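Long-range contacts in amidohydrolase (PDB 2I5G), which is an amidohydrolase of the membrane dipeptidase family M19, and probably acts as a metal-dependent dipeptidase: residues S42-F47 against C119-N124; A49-I54 against E106-L111; M154-H159 against P175-H180. The protein carries 2 engineered substitutions. One frame throughout, in Å; residues are numbered along the deposited sequence.

Interaction 1: S42-F47 against C119-N124; sequences SVWEGF and CYNTQN
V43 and W44 meet Y120 where two loops come together beyond strands 36-40 and 113-117, at the C-terminal ends of the strands of a TIM-barrel-like fold. Y120 is clasped from two directions. V43 CG2 lies over the middle of the Y120 ring, 3.6 Å from Y120 CE2, as a CH-pi contact 13° off the ring normal. This methyl is roughly anti to the backbone N of V43, which carries it toward the tyrosine. W44 meets the same tyrosine at its edge. The pair is a T-shaped stack, with centroids 5.0 Å apart and planes at 88°. Y120 CD2 stands over the face of the six-membered ring, 3.5 Å from W44 CZ2. T122 OG1 packs at the indole edge, 3.7 Å from W44 CH2; the hydroxyl itself is hydrogen-bonded to D265.

The loop is braced from within by E45. Its OE2 accepts from V43 N at 2.8 Å and from W44 N at 3.1 Å, one on each face of the carboxylate plane. Two bonds thus tie the backbone just before the glutamate to its side chain.

Helix 256-263 packs against both loops. W44 NE1 bonds to W261 O, and the two indoles meet edge-to-face. Y120 packs on L262 of the same helix. V43 O bonds to N94, in the loop following strand 86-92.

Interaction 2: A49-I54 against E106-L111; sequences ATVNNI and EVFKQL
The F108 ring reaches across from helix 103-110 and meets three side chains of helix 47-63. T50 CG2 touches the end of the ring, 3.7 Å from F108 CE1. V51 CG2 approaches the same ring atom, 3.9 Å from F108 CE1. I54 contributes its far methyl, with I54 CD1 3.9 Å from F108 CD1. All three methyls come at an oblique slant, neither squarely over the face nor at the edge. L111 extends the apolar strip beyond F108, and I54 CD1 is 4.4 Å from L111 CB. No hydrogen bond crosses between the two segments, which meet mainly through apolar side chains.

The torsions explain which branches touch. T50 turns its methyl to F108, with CG2 anti to the backbone N. Its hydroxyl points elsewhere and is held by hydrogen bonds to G46 O and S42 OG, which tie it to the N-cap residue and to the loop before its helix. I54 is extended at chi2 (-177°), which carries CD1 out to the ring.

Further out, F108 is wedged among other aromatic rings. F92 meets it edge-to-face, and F47 packs at planes of about 60°. V113 touches both F108 and I54, and Y90 lies against I54.

The helix segments run nearly parallel, 11° apart, with axes 11.9 Å from each other at closest approach. The gap is filled by F108 and L111 from one side and T50, V51 and I54 from the other. Neighbouring helices aligned this way outside a parallel sheet, here strands 86-92 and 113-117, are the outer layer of a TIM-barrel-like fold.

Interaction 3: M154-H159 against P175-H180; sequences MCDLSH and PVCYSH
M154, a selenomethionine, starts the contact by laying its terminal methyl on the second strand, with M154 CE 3.5 Å from C177 CB. C155 packs CB against V176 CG1 at 3.5 Å. Its backbone O accepts from C177 N at 2.9 Å, and its N is linked to P175 O through a water. D156 is flanked by this bond and the next one, the usual pattern of a parallel bridge. Its CG is anti to the backbone N (chi1 -177°), which sends the carboxylate toward S179. There D156 OD1 accepts from S179 N at 2.8 Å, nearly along the C-O axis. The S179 hydroxyl lies near both carboxylate oxygens, where any bond is weak and not settled; it is also hydrogen-bonded to H180 ND1, and either may donate. L157 N completes the bridge with C177 O at 2.7 Å, and L157 CB rests 3.4 Å from Y178 CE1. S158 OG accepts from H180 N at 2.8 Å in a nearly straight bond (168°), while S158 CB sits over one face of the H180 imidazole. H159 NE2 and H180 NE2 are hydrogen-bonded at 2.8 Å, and either may donate. The rings meet rim to rim, with planes at 56°.

Strand 154-156, helix 162-171 and strand 177-181 form a beta-alpha-beta crossover. The paired histidines lie at the C-terminal end of the strands, where TIM barrels carry their active sites.

In the fold
The chain leaves strand 36-40, passes through 42-47 and enters helix 47-63, which carries 49-54. Interaction 2 closes first, when helix 103-110 returns beside that helix. Interaction 1 closes after strand 113-117, at 119-124, so interaction 2 is nested within its loop. The two touch directly: F47 packs on F108, and E45 OE1 probably hydrogen-bonds to N53 ND2. Interaction 3 follows in series and closes a short connection that contains helix 162-171. It meets interaction 1 where H159 packs on Y120. It does not touch interaction 2. Together they join the loops at the strand ends, the outer helices and two neighbouring strands.

Interaction 1: S42-F47 against C119-N124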
ATOM      1  N   SER A  42     -16.678   0.374   5.255  1.00 10.64           N
ATOM      2  CA  SER A  42     -15.524   0.203   4.381  1.00  9.87           C
ATOM      3  C   SER A  42     -14.578  -0.887   4.876  1.00 11.01           C
ATOM      4  O   SER A  42     -14.315  -0.994   6.079  1.00  9.04           O
ATOM      5  CB  SER A  42     -14.762   1.537   4.281  1.00  9.65           C
ATOM      6  OG  SER A  42     -13.530   1.414   3.590  1.00  7.85           O
ATOM      7  N   VAL A  43     -14.073  -1.696   3.943  1.00 19.07           N
ATOM      8  CA  VAL A  43     -13.123  -2.759   4.274  1.00 21.02           C
ATOM      9  C   VAL A  43     -12.022  -2.887   3.215  1.00 22.16           C
ATOM     10  O   VAL A  43     -10.841  -2.875   3.550  1.00 24.61           O
ATOM     11  CB  VAL A  43     -13.846  -4.131   4.517  1.00  5.06           C
ATOM     12  CG1 VAL A  43     -15.063  -4.222   3.675  1.00  6.00           C
ATOM     13  CG2 VAL A  43     -12.911  -5.299   4.229  1.00  3.64           C
ATOM     14  N   TRP A  44     -12.397  -2.994   1.944  1.00 12.92           N
ATOM     15  CA  TRP A  44     -11.408  -3.093   0.870  1.00 13.50           C
ATOM     16  C   TRP A  44     -11.440  -1.834  -0.004  1.00 15.45           C
ATOM     17  O   TRP A  44     -10.463  -1.516  -0.685  1.00 17.33           O
ATOM     18  CB  TRP A  44     -11.682  -4.318  -0.018  1.00  5.98           C
ATOM     19  CG  TRP A  44     -11.337  -5.674   0.576  1.00  6.80           C
ATOM     20  CD1 TRP A  44     -12.150  -6.770   0.627  1.00  6.72           C
ATOM     21  CD2 TRP A  44     -10.080  -6.087   1.137  1.00  7.95           C
ATOM     22  NE1 TRP A  44     -11.485  -7.836   1.179  1.00  5.62           N
ATOM     23  CE2 TRP A  44     -10.213  -7.448   1.502  1.00  7.61           C
ATOM     24  CE3 TRP A  44      -8.855  -5.442   1.368  1.00 10.35           C
ATOM     25  CZ2 TRP A  44      -9.168  -8.176   2.085  1.00  8.07           C
ATOM     26  CZ3 TRP A  44      -7.816  -6.165   1.946  1.00  8.36           C
ATOM     27  CH2 TRP A  44      -7.982  -7.520   2.298  1.00  9.90           C
ATOM     28  N   GLU A  45     -12.560  -1.116   0.034  1.00 12.64           N
ATOM     29  CA  GLU A  45     -12.761   0.090  -0.773  1.00 13.60           C
ATOM     30  C   GLU A  45     -11.792   1.265  -0.617  1.00 13.27           C
ATOM     31  O   GLU A  45     -11.252   1.513   0.460  1.00 12.74           O
ATOM     32  CB  GLU A  45     -14.193   0.603  -0.580  1.00 31.43           C
ATOM     33  CG  GLU A  45     -14.815   0.261   0.762  1.00 33.37           C
ATOM     34  CD  GLU A  45     -15.625  -1.021   0.724  1.00 33.14           C
ATOM     35  OE1 GLU A  45     -16.654  -1.060   0.016  1.00 32.56           O
ATOM     36  OE2 GLU A  45     -15.236  -1.989   1.404  1.00 35.44           O
ATOM     37  N   GLY A  46     -11.588   1.990  -1.716  1.00 23.98           N
ATOM     38  CA  GLY A  46     -10.709   3.146  -1.707  1.00 22.74           C
ATOM     39  C   GLY A  46     -11.489   4.369  -1.259  1.00 22.93           C
ATOM     40  O   GLY A  46     -12.569   4.228  -0.683  1.00 24.49           O
ATOM     41  N   PHE A  47     -10.965   5.563  -1.531  1.00 16.45           N
ATOM     42  CA  PHE A  47     -11.631   6.807  -1.130  1.00 15.75           C
ATOM     43  C   PHE A  47     -13.076   6.948  -1.620  1.00 14.70           C
ATOM     44  O   PHE A  47     -14.019   6.756  -0.854  1.00 15.78           O
ATOM     45  CB  PHE A  47     -10.827   8.026  -1.601  1.00 13.70           C
ATOM     46  CG  PHE A  47     -11.463   9.343  -1.245  1.00 11.90           C
ATOM     47  CD1 PHE A  47     -11.526   9.767   0.081  1.00 11.70           C
ATOM     48  CD2 PHE A  47     -12.031  10.146  -2.229  1.00 10.75           C
ATOM     49  CE1 PHE A  47     -12.147  10.966   0.422  1.00 10.07           C
ATOM     50  CE2 PHE A  47     -12.654  11.345  -1.899  1.00 10.29           C
ATOM     51  CZ  PHE A  47     -12.713  11.755  -0.569  1.00 11.49           C
ATOM     52  N   CYS A 119      -5.212  -1.633   9.321  1.00 19.12           N
ATOM     53  CA  CYS A 119      -5.053  -2.496   8.165  1.00 17.56           C
ATOM     54  C   CYS A 119      -6.120  -3.570   8.170  1.00 17.80           C
ATOM     55  O   CYS A 119      -6.871  -3.703   9.140  1.00 16.55           O
ATOM     56  CB  CYS A 119      -3.679  -3.163   8.200  1.00 12.65           C
ATOM     57  SG  CYS A 119      -2.289  -2.025   8.445  1.00 15.23           S
ATOM     58  N   TYR A 120      -6.179  -4.340   7.087  1.00 18.08           N
ATOM     59  CA  TYR A 120      -7.144  -5.423   6.978  1.00 16.96           C
ATOM     60  C   TYR A 120      -6.531  -6.684   6.376  1.00 16.69           C
ATOM     61  O   TYR A 120      -6.469  -6.830   5.158  1.00 17.95           O
ATOM     62  CB  TYR A 120      -8.346  -5.003   6.131  1.00 13.28           C
ATOM     63  CG  TYR A 120      -9.504  -5.966   6.272  1.00 14.51           C
ATOM     64  CD1 TYR A 120     -10.305  -5.955   7.420  1.00 13.64           C
ATOM     65  CD2 TYR A 120      -9.755  -6.934   5.302  1.00 12.41           C
ATOM     66  CE1 TYR A 120     -11.322  -6.886   7.602  1.00 13.11           C
ATOM     67  CE2 TYR A 120     -10.768  -7.874   5.472  1.00 13.77           C
ATOM     68  CZ  TYR A 120     -11.549  -7.846   6.626  1.00 14.56           C
ATOM     69  OH  TYR A 120     -12.547  -8.785   6.814  1.00 15.88           O
ATOM     70  N   ASN A 121      -6.069  -7.579   7.244  1.00 14.93           N
ATOM     71  CA  ASN A 121      -5.486  -8.860   6.840  1.00 15.25           C
ATOM     72  C   ASN A 121      -4.153  -8.835   6.102  1.00 14.18           C
ATOM     73  O   ASN A 121      -3.246  -9.592   6.444  1.00 15.39           O
ATOM     74  CB  ASN A 121      -6.486  -9.652   5.993  1.00 10.83           C
ATOM     75  CG  ASN A 121      -7.833  -9.797   6.668  1.00 13.12           C
ATOM     76  OD1 ASN A 121      -7.990  -9.474   7.854  1.00 11.44           O
ATOM     77  ND2 ASN A 121      -8.822 -10.291   5.917  1.00 13.00           N
ATOM     78  N   THR A 122      -4.034  -7.984   5.087  1.00 13.14           N
ATOM     79  CA  THR A 122      -2.808  -7.914   4.296  1.00 13.44           C
ATOM     80  C   THR A 122      -2.107  -6.553   4.326  1.00 15.66           C
ATOM     81  O   THR A 122      -2.562  -5.622   4.989  1.00 16.22           O
ATOM     82  CB  THR A 122      -3.094  -8.293   2.841  1.00  4.67           C
ATOM     83  OG1 THR A 122      -4.259  -7.592   2.395  1.00  2.13           O
ATOM     84  CG2 THR A 122      -3.330  -9.788   2.716  1.00  3.64           C
ATOM     85  N   GLN A 123      -1.003  -6.439   3.596  1.00 18.00           N
ATOM     86  CA  GLN A 123      -0.238  -5.195   3.571  1.00 19.76           C
ATOM     87  C   GLN A 123      -0.995  -3.981   3.027  1.00 20.29           C
ATOM     88  O   GLN A 123      -1.667  -4.049   2.000  1.00 21.14           O
ATOM     89  CB  GLN A 123       1.065  -5.391   2.794  1.00 17.94           C
ATOM     90  CG  GLN A 123       1.991  -4.190   2.815  1.00 17.89           C
ATOM     91  CD  GLN A 123       3.398  -4.535   2.358  1.00 18.34           C
ATOM     92  OE1 GLN A 123       4.098  -5.316   3.007  1.00 18.90           O
ATOM     93  NE2 GLN A 123       3.819  -3.959   1.235  1.00 17.70           N
ATOM     94  N   ASN A 124      -0.845  -2.872   3.746  1.00 31.63           N
ATOM     95  CA  ASN A 124      -1.477  -1.584   3.454  1.00 31.16           C
ATOM     96  C   ASN A 124      -0.391  -0.614   3.007  1.00 30.58           C
ATOM     97  O   ASN A 124       0.708  -1.025   2.636  1.00 31.27           O
ATOM     98  CB  ASN A 124      -2.089  -1.038   4.748  1.00 19.09           C
ATOM     99  CG  ASN A 124      -3.529  -0.660   4.597  1.00 20.80           C
ATOM    100  OD1 ASN A 124      -4.195  -0.299   5.570  1.00 21.03           O
ATOM    101  ND2 ASN A 124      -4.030  -0.738   3.372  1.00 22.83           N
TER

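Interaction 2: A49-I54 against E106-L111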
ATOM      1  N   ALA A  49     -15.108   5.078  -3.275  1.00 15.23           N
ATOM      2  CA  ALA A  49     -16.032   3.971  -3.035  1.00 16.12           C
ATOM      3  C   ALA A  49     -16.489   4.004  -1.576  1.00 16.23           C
ATOM      4  O   ALA A  49     -17.627   3.659  -1.271  1.00 17.16           O
ATOM      5  CB  ALA A  49     -15.372   2.621  -3.368  1.00  4.06           C
ATOM      6  N   THR A  50     -15.600   4.427  -0.679  1.00 10.67           N
ATOM      7  CA  THR A  50     -15.948   4.518   0.735  1.00  9.70           C
ATOM      8  C   THR A  50     -16.950   5.657   0.923  1.00  9.79           C
ATOM      9  O   THR A  50     -17.932   5.525   1.659  1.00  9.66           O
ATOM     10  CB  THR A  50     -14.692   4.774   1.618  1.00 13.47           C
ATOM     11  OG1 THR A  50     -13.854   3.607   1.609  1.00 10.08           O
ATOM     12  CG2 THR A  50     -15.096   5.100   3.054  1.00 10.90           C
ATOM     13  N   VAL A  51     -16.694   6.777   0.251  1.00  9.66           N
ATOM     14  CA  VAL A  51     -17.582   7.932   0.324  1.00  9.18           C
ATOM     15  C   VAL A  51     -18.984   7.501  -0.104  1.00  9.35           C
ATOM     16  O   VAL A  51     -19.980   7.917   0.482  1.00 10.06           O
ATOM     17  CB  VAL A  51     -17.087   9.075  -0.605  1.00  4.00           C
ATOM     18  CG1 VAL A  51     -18.114  10.190  -0.677  1.00  1.14           C
ATOM     19  CG2 VAL A  51     -15.766   9.614  -0.093  1.00  3.94           C
ATOM     20  N   ASN A  52     -19.054   6.654  -1.124  1.00  6.02           N
ATOM     21  CA  ASN A  52     -20.339   6.173  -1.618  1.00  8.05           C
ATOM     22  C   ASN A  52     -21.107   5.401  -0.554  1.00  7.38           C
ATOM     23  O   ASN A  52     -22.331   5.543  -0.426  1.00  6.10           O
ATOM     24  CB  ASN A  52     -20.132   5.287  -2.844  1.00 17.90           C
ATOM     25  CG  ASN A  52     -19.810   6.086  -4.088  1.00 21.35           C
ATOM     26  OD1 ASN A  52     -19.412   5.528  -5.111  1.00 24.96           O
ATOM     27  ND2 ASN A  52     -19.992   7.400  -4.012  1.00 21.21           N
ATOM     28  N   ASN A  53     -20.390   4.577   0.202  1.00  4.37           N
ATOM     29  CA  ASN A  53     -21.014   3.795   1.253  1.00  4.46           C
ATOM     30  C   ASN A  53     -21.578   4.731   2.312  1.00  5.45           C
ATOM     31  O   ASN A  53     -22.613   4.450   2.917  1.00  5.54           O
ATOM     32  CB  ASN A  53     -20.001   2.849   1.896  1.00  8.41           C
ATOM     33  CG  ASN A  53     -19.559   1.746   0.959  1.00 10.11           C
ATOM     34  OD1 ASN A  53     -20.303   1.346   0.068  1.00 12.14           O
ATOM     35  ND2 ASN A  53     -18.349   1.233   1.170  1.00  9.60           N
ATOM     36  N   ILE A  54     -20.890   5.846   2.534  1.00  7.93           N
ATOM     37  CA  ILE A  54     -21.326   6.814   3.523  1.00  8.38           C
ATOM     38  C   ILE A  54     -22.587   7.525   3.029  1.00 10.33           C
ATOM     39  O   ILE A  54     -23.518   7.779   3.804  1.00  9.20           O
ATOM     40  CB  ILE A  54     -20.195   7.829   3.824  1.00 13.03           C
ATOM     41  CG1 ILE A  54     -19.035   7.100   4.508  1.00 12.07           C
ATOM     42  CG2 ILE A  54     -20.710   8.959   4.703  1.00 12.24           C
ATOM     43  CD1 ILE A  54     -17.889   7.996   4.928  1.00 10.81           C
ATOM     44  N   GLU A 106      -8.980  13.996   7.976  1.00 13.40           N
ATOM     45  CA  GLU A 106      -9.862  15.057   8.444  1.00 15.87           C
ATOM     46  C   GLU A 106     -11.181  15.092   7.663  1.00 16.03           C
ATOM     47  O   GLU A 106     -12.223  15.456   8.209  1.00 17.88           O
ATOM     48  CB  GLU A 106      -9.148  16.401   8.328  1.00 33.99           C
ATOM     49  CG  GLU A 106      -9.996  17.608   8.672  1.00 40.41           C
ATOM     50  CD  GLU A 106      -9.177  18.881   8.710  1.00 44.17           C
ATOM     51  OE1 GLU A 106      -8.463  19.162   7.719  1.00 46.42           O
ATOM     52  OE2 GLU A 106      -9.243  19.599   9.730  1.00 45.45           O
ATOM     53  N   VAL A 107     -11.130  14.714   6.388  1.00 14.47           N
ATOM     54  CA  VAL A 107     -12.311  14.703   5.528  1.00 12.45           C
ATOM     55  C   VAL A 107     -13.348  13.704   6.018  1.00 12.40           C
ATOM     56  O   VAL A 107     -14.533  14.028   6.131  1.00 13.00           O
ATOM     57  CB  VAL A 107     -11.957  14.323   4.064  1.00  9.06           C
ATOM     58  CG1 VAL A 107     -13.231  14.217   3.236  1.00  5.97           C
ATOM     59  CG2 VAL A 107     -11.020  15.353   3.457  1.00  6.05           C
ATOM     60  N   PHE A 108     -12.905  12.483   6.297  1.00 10.67           N
ATOM     61  CA  PHE A 108     -13.827  11.449   6.754  1.00 10.17           C
ATOM     62  C   PHE A 108     -14.365  11.765   8.133  1.00 10.43           C
ATOM     63  O   PHE A 108     -15.527  11.486   8.438  1.00 10.68           O
ATOM     64  CB  PHE A 108     -13.145  10.080   6.735  1.00  5.75           C
ATOM     65  CG  PHE A 108     -13.068   9.471   5.366  1.00  4.12           C
ATOM     66  CD1 PHE A 108     -14.232   9.228   4.637  1.00  4.39           C
ATOM     67  CD2 PHE A 108     -11.839   9.149   4.798  1.00  1.66           C
ATOM     68  CE1 PHE A 108     -14.173   8.670   3.361  1.00  3.49           C
ATOM     69  CE2 PHE A 108     -11.765   8.592   3.522  1.00  1.14           C
ATOM     70  CZ  PHE A 108     -12.937   8.351   2.800  1.00  1.70           C
ATOM     71  N   LYS A 109     -13.515  12.350   8.966  1.00 10.99           N
ATOM     72  CA  LYS A 109     -13.930  12.731  10.300  1.00 10.31           C
ATOM     73  C   LYS A 109     -15.090  13.705  10.145  1.00 11.36           C
ATOM     74  O   LYS A 109     -16.076  13.614  10.872  1.00 13.90           O
ATOM     75  CB  LYS A 109     -12.777  13.402  11.044  1.00  4.03           C
ATOM     76  CG  LYS A 109     -13.161  13.994  12.388  1.00  3.42           C
ATOM     77  CD  LYS A 109     -13.620  12.950  13.385  1.00  1.14           C
ATOM     78  CE  LYS A 109     -14.099  13.640  14.656  1.00  1.14           C
ATOM     79  NZ  LYS A 109     -14.513  12.680  15.709  1.00  1.14           N
ATOM     80  N   GLN A 110     -14.971  14.633   9.191  1.00  6.07           N
ATOM     81  CA  GLN A 110     -16.031  15.611   8.934  1.00  5.13           C
ATOM     82  C   GLN A 110     -17.292  14.935   8.402  1.00  4.81           C
ATOM     83  O   GLN A 110     -18.378  15.515   8.437  1.00  6.15           O
ATOM     84  CB  GLN A 110     -15.579  16.667   7.924  1.00  4.65           C
ATOM     85  CG  GLN A 110     -14.492  17.608   8.416  1.00  6.99           C
ATOM     86  CD  GLN A 110     -14.355  18.849   7.545  1.00 10.08           C
ATOM     87  OE1 GLN A 110     -14.953  18.943   6.473  1.00 11.64           O
ATOM     88  NE2 GLN A 110     -13.560  19.808   8.006  1.00 13.32           N
ATOM     89  N   LEU A 111     -17.145  13.711   7.902  1.00  5.25           N
ATOM     90  CA  LEU A 111     -18.280  12.970   7.372  1.00  5.12           C
ATOM     91  C   LEU A 111     -18.874  11.999   8.389  1.00  4.79           C
ATOM     92  O   LEU A 111     -19.745  11.204   8.061  1.00  5.12           O
ATOM     93  CB  LEU A 111     -17.869  12.227   6.100  1.00  4.35           C
ATOM     94  CG  LEU A 111     -17.471  13.174   4.961  1.00  5.63           C
ATOM     95  CD1 LEU A 111     -16.883  12.382   3.809  1.00  4.45           C
ATOM     96  CD2 LEU A 111     -18.700  13.972   4.509  1.00  4.69           C
TER

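Interaction 3: M154-H159 against P175-H180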
HETATM    1  N   MSE A 154     -10.275   7.231  16.442  1.00 14.36           N
HETATM    2  CA  MSE A 154      -9.632   6.155  17.174  1.00 17.32           C
HETATM    3  C   MSE A 154      -8.998   5.088  16.292  1.00 16.80           C
HETATM    4  O   MSE A 154      -9.577   4.672  15.283  1.00 17.24           O
HETATM    5  CB  MSE A 154     -10.642   5.516  18.118  1.00 29.17           C
HETATM    6  CG  MSE A 154     -10.100   4.336  18.888  1.00 34.79           C
HETATM    7 SE   MSE A 154     -11.245   3.868  20.367  1.00 42.97          SE
HETATM    8  CE  MSE A 154      -9.875   3.219  21.570  1.00 36.38           C
ATOM      9  N   CYS A 155      -7.805   4.651  16.690  1.00 12.54           N
ATOM     10  CA  CYS A 155      -7.052   3.622  15.976  1.00 11.67           C
ATOM     11  C   CYS A 155      -7.518   2.236  16.402  1.00 11.23           C
ATOM     12  O   CYS A 155      -7.553   1.919  17.594  1.00 12.19           O
ATOM     13  CB  CYS A 155      -5.560   3.758  16.272  1.00 16.75           C
ATOM     14  SG  CYS A 155      -4.799   5.304  15.722  1.00 21.95           S
ATOM     15  N   ASP A 156      -7.875   1.414  15.423  1.00  6.21           N
ATOM     16  CA  ASP A 156      -8.345   0.058  15.677  1.00  5.60           C
ATOM     17  C   ASP A 156      -7.302  -0.909  15.121  1.00  4.67           C
ATOM     18  O   ASP A 156      -6.697  -0.645  14.073  1.00  3.67           O
ATOM     19  CB  ASP A 156      -9.710  -0.152  15.007  1.00 29.99           C
ATOM     20  CG  ASP A 156     -10.298  -1.528  15.281  1.00 32.33           C
ATOM     21  OD1 ASP A 156     -10.203  -2.003  16.434  1.00 33.05           O
ATOM     22  OD2 ASP A 156     -10.871  -2.125  14.344  1.00 31.79           O
ATOM     23  N   LEU A 157      -7.093  -2.025  15.823  1.00 16.21           N
ATOM     24  CA  LEU A 157      -6.083  -2.995  15.416  1.00 16.37           C
ATOM     25  C   LEU A 157      -6.513  -4.454  15.411  1.00 17.81           C
ATOM     26  O   LEU A 157      -5.665  -5.346  15.343  1.00 21.61           O
ATOM     27  CB  LEU A 157      -4.860  -2.854  16.315  1.00  7.12           C
ATOM     28  CG  LEU A 157      -4.223  -1.467  16.411  1.00  6.63           C
ATOM     29  CD1 LEU A 157      -3.305  -1.438  17.614  1.00  4.38           C
ATOM     30  CD2 LEU A 157      -3.471  -1.126  15.130  1.00  4.54           C
ATOM     31  N   SER A 158      -7.812  -4.713  15.469  1.00 17.10           N
ATOM     32  CA  SER A 158      -8.294  -6.096  15.474  1.00 16.25           C
ATOM     33  C   SER A 158      -7.714  -6.976  14.359  1.00 15.35           C
ATOM     34  O   SER A 158      -7.305  -8.108  14.608  1.00 15.96           O
ATOM     35  CB  SER A 158      -9.828  -6.130  15.396  1.00  8.41           C
ATOM     36  OG  SER A 158     -10.412  -5.603  16.574  1.00  6.92           O
ATOM     37  N   HIS A 159      -7.679  -6.449  13.138  1.00 13.78           N
ATOM     38  CA  HIS A 159      -7.183  -7.198  11.983  1.00 13.92           C
ATOM     39  C   HIS A 159      -5.724  -6.891  11.616  1.00 13.52           C
ATOM     40  O   HIS A 159      -5.202  -7.417  10.631  1.00 14.11           O
ATOM     41  CB  HIS A 159      -8.096  -6.938  10.772  1.00 15.00           C
ATOM     42  CG  HIS A 159      -9.497  -7.457  10.939  1.00 15.13           C
ATOM     43  ND1 HIS A 159      -9.878  -8.716  10.527  1.00 14.02           N
ATOM     44  CD2 HIS A 159     -10.603  -6.887  11.476  1.00 15.02           C
ATOM     45  CE1 HIS A 159     -11.160  -8.898  10.799  1.00 15.15           C
ATOM     46  NE2 HIS A 159     -11.622  -7.803  11.375  1.00 16.39           N
ATOM     47  N   PRO A 175      -5.587   6.446  23.419  1.00 11.87           N
ATOM     48  CA  PRO A 175      -5.862   5.013  23.493  1.00 11.67           C
ATOM     49  C   PRO A 175      -6.259   4.418  22.145  1.00 11.63           C
ATOM     50  O   PRO A 175      -6.966   5.053  21.363  1.00 12.91           O
ATOM     51  CB  PRO A 175      -7.001   4.938  24.506  1.00 10.89           C
ATOM     52  CG  PRO A 175      -6.721   6.096  25.406  1.00 10.77           C
ATOM     53  CD  PRO A 175      -6.364   7.183  24.430  1.00 12.14           C
ATOM     54  N   VAL A 176      -5.782   3.211  21.865  1.00 14.36           N
ATOM     55  CA  VAL A 176      -6.143   2.517  20.634  1.00 14.69           C
ATOM     56  C   VAL A 176      -6.967   1.306  21.070  1.00 14.88           C
ATOM     57  O   VAL A 176      -7.153   1.079  22.270  1.00 14.68           O
ATOM     58  CB  VAL A 176      -4.907   2.058  19.843  1.00 13.31           C
ATOM     59  CG1 VAL A 176      -4.095   3.278  19.410  1.00 13.19           C
ATOM     60  CG2 VAL A 176      -4.072   1.120  20.684  1.00 14.02           C
ATOM     61  N   CYS A 177      -7.458   0.519  20.125  1.00 22.07           N
ATOM     62  CA  CYS A 177      -8.283  -0.610  20.524  1.00 23.14           C
ATOM     63  C   CYS A 177      -8.278  -1.788  19.572  1.00 24.94           C
ATOM     64  O   CYS A 177      -7.808  -1.694  18.436  1.00 23.64           O
ATOM     65  CB  CYS A 177      -9.730  -0.146  20.669  1.00 18.08           C
ATOM     66  SG  CYS A 177     -10.476   0.341  19.065  1.00 19.31           S
ATOM     67  N   TYR A 178      -8.800  -2.901  20.081  1.00 31.94           N
ATOM     68  CA  TYR A 178      -8.990  -4.124  19.316  1.00 32.39           C
ATOM     69  C   TYR A 178     -10.507  -4.238  19.422  1.00 33.33           C
ATOM     70  O   TYR A 178     -11.021  -5.023  20.220  1.00 36.09           O
ATOM     71  CB  TYR A 178      -8.355  -5.342  19.988  1.00 19.45           C
ATOM     72  CG  TYR A 178      -6.847  -5.439  19.898  1.00 19.50           C
ATOM     73  CD1 TYR A 178      -6.177  -5.176  18.702  1.00 18.94           C
ATOM     74  CD2 TYR A 178      -6.091  -5.833  21.004  1.00 19.07           C
ATOM     75  CE1 TYR A 178      -4.791  -5.303  18.610  1.00 17.99           C
ATOM     76  CE2 TYR A 178      -4.709  -5.964  20.923  1.00 18.86           C
ATOM     77  CZ  TYR A 178      -4.065  -5.698  19.724  1.00 19.69           C
ATOM     78  OH  TYR A 178      -2.697  -5.832  19.645  1.00 17.49           O
ATOM     79  N   SER A 179     -11.212  -3.419  18.641  1.00 16.46           N
ATOM     80  CA  SER A 179     -12.673  -3.382  18.648  1.00 12.14           C
ATOM     81  C   SER A 179     -13.334  -4.749  18.711  1.00  9.17           C
ATOM     82  O   SER A 179     -14.361  -4.907  19.365  1.00  7.55           O
ATOM     83  CB  SER A 179     -13.192  -2.625  17.417  1.00 13.35           C
ATOM     84  OG  SER A 179     -12.859  -3.298  16.215  1.00 13.84           O
ATOM     85  N   HIS A 180     -12.750  -5.735  18.037  1.00  7.57           N
ATOM     86  CA  HIS A 180     -13.320  -7.075  18.036  1.00  7.63           C
ATOM     87  C   HIS A 180     -12.289  -8.187  17.860  1.00  8.71           C
ATOM     88  O   HIS A 180     -11.767  -8.401  16.767  1.00  9.54           O
ATOM     89  CB  HIS A 180     -14.403  -7.186  16.948  1.00  7.67           C
ATOM     90  CG  HIS A 180     -13.909  -6.934  15.553  1.00  6.97           C
ATOM     91  ND1 HIS A 180     -13.444  -5.706  15.133  1.00  7.98           N
ATOM     92  CD2 HIS A 180     -13.829  -7.753  14.477  1.00  7.53           C
ATOM     93  CE1 HIS A 180     -13.099  -5.781  13.859  1.00  7.19           C
ATOM     94  NE2 HIS A 180     -13.324  -7.010  13.436  1.00  7.32           N
TER
HETATM   95  O   HOH W   1      -6.643   6.292  18.638  1.00  9.12           O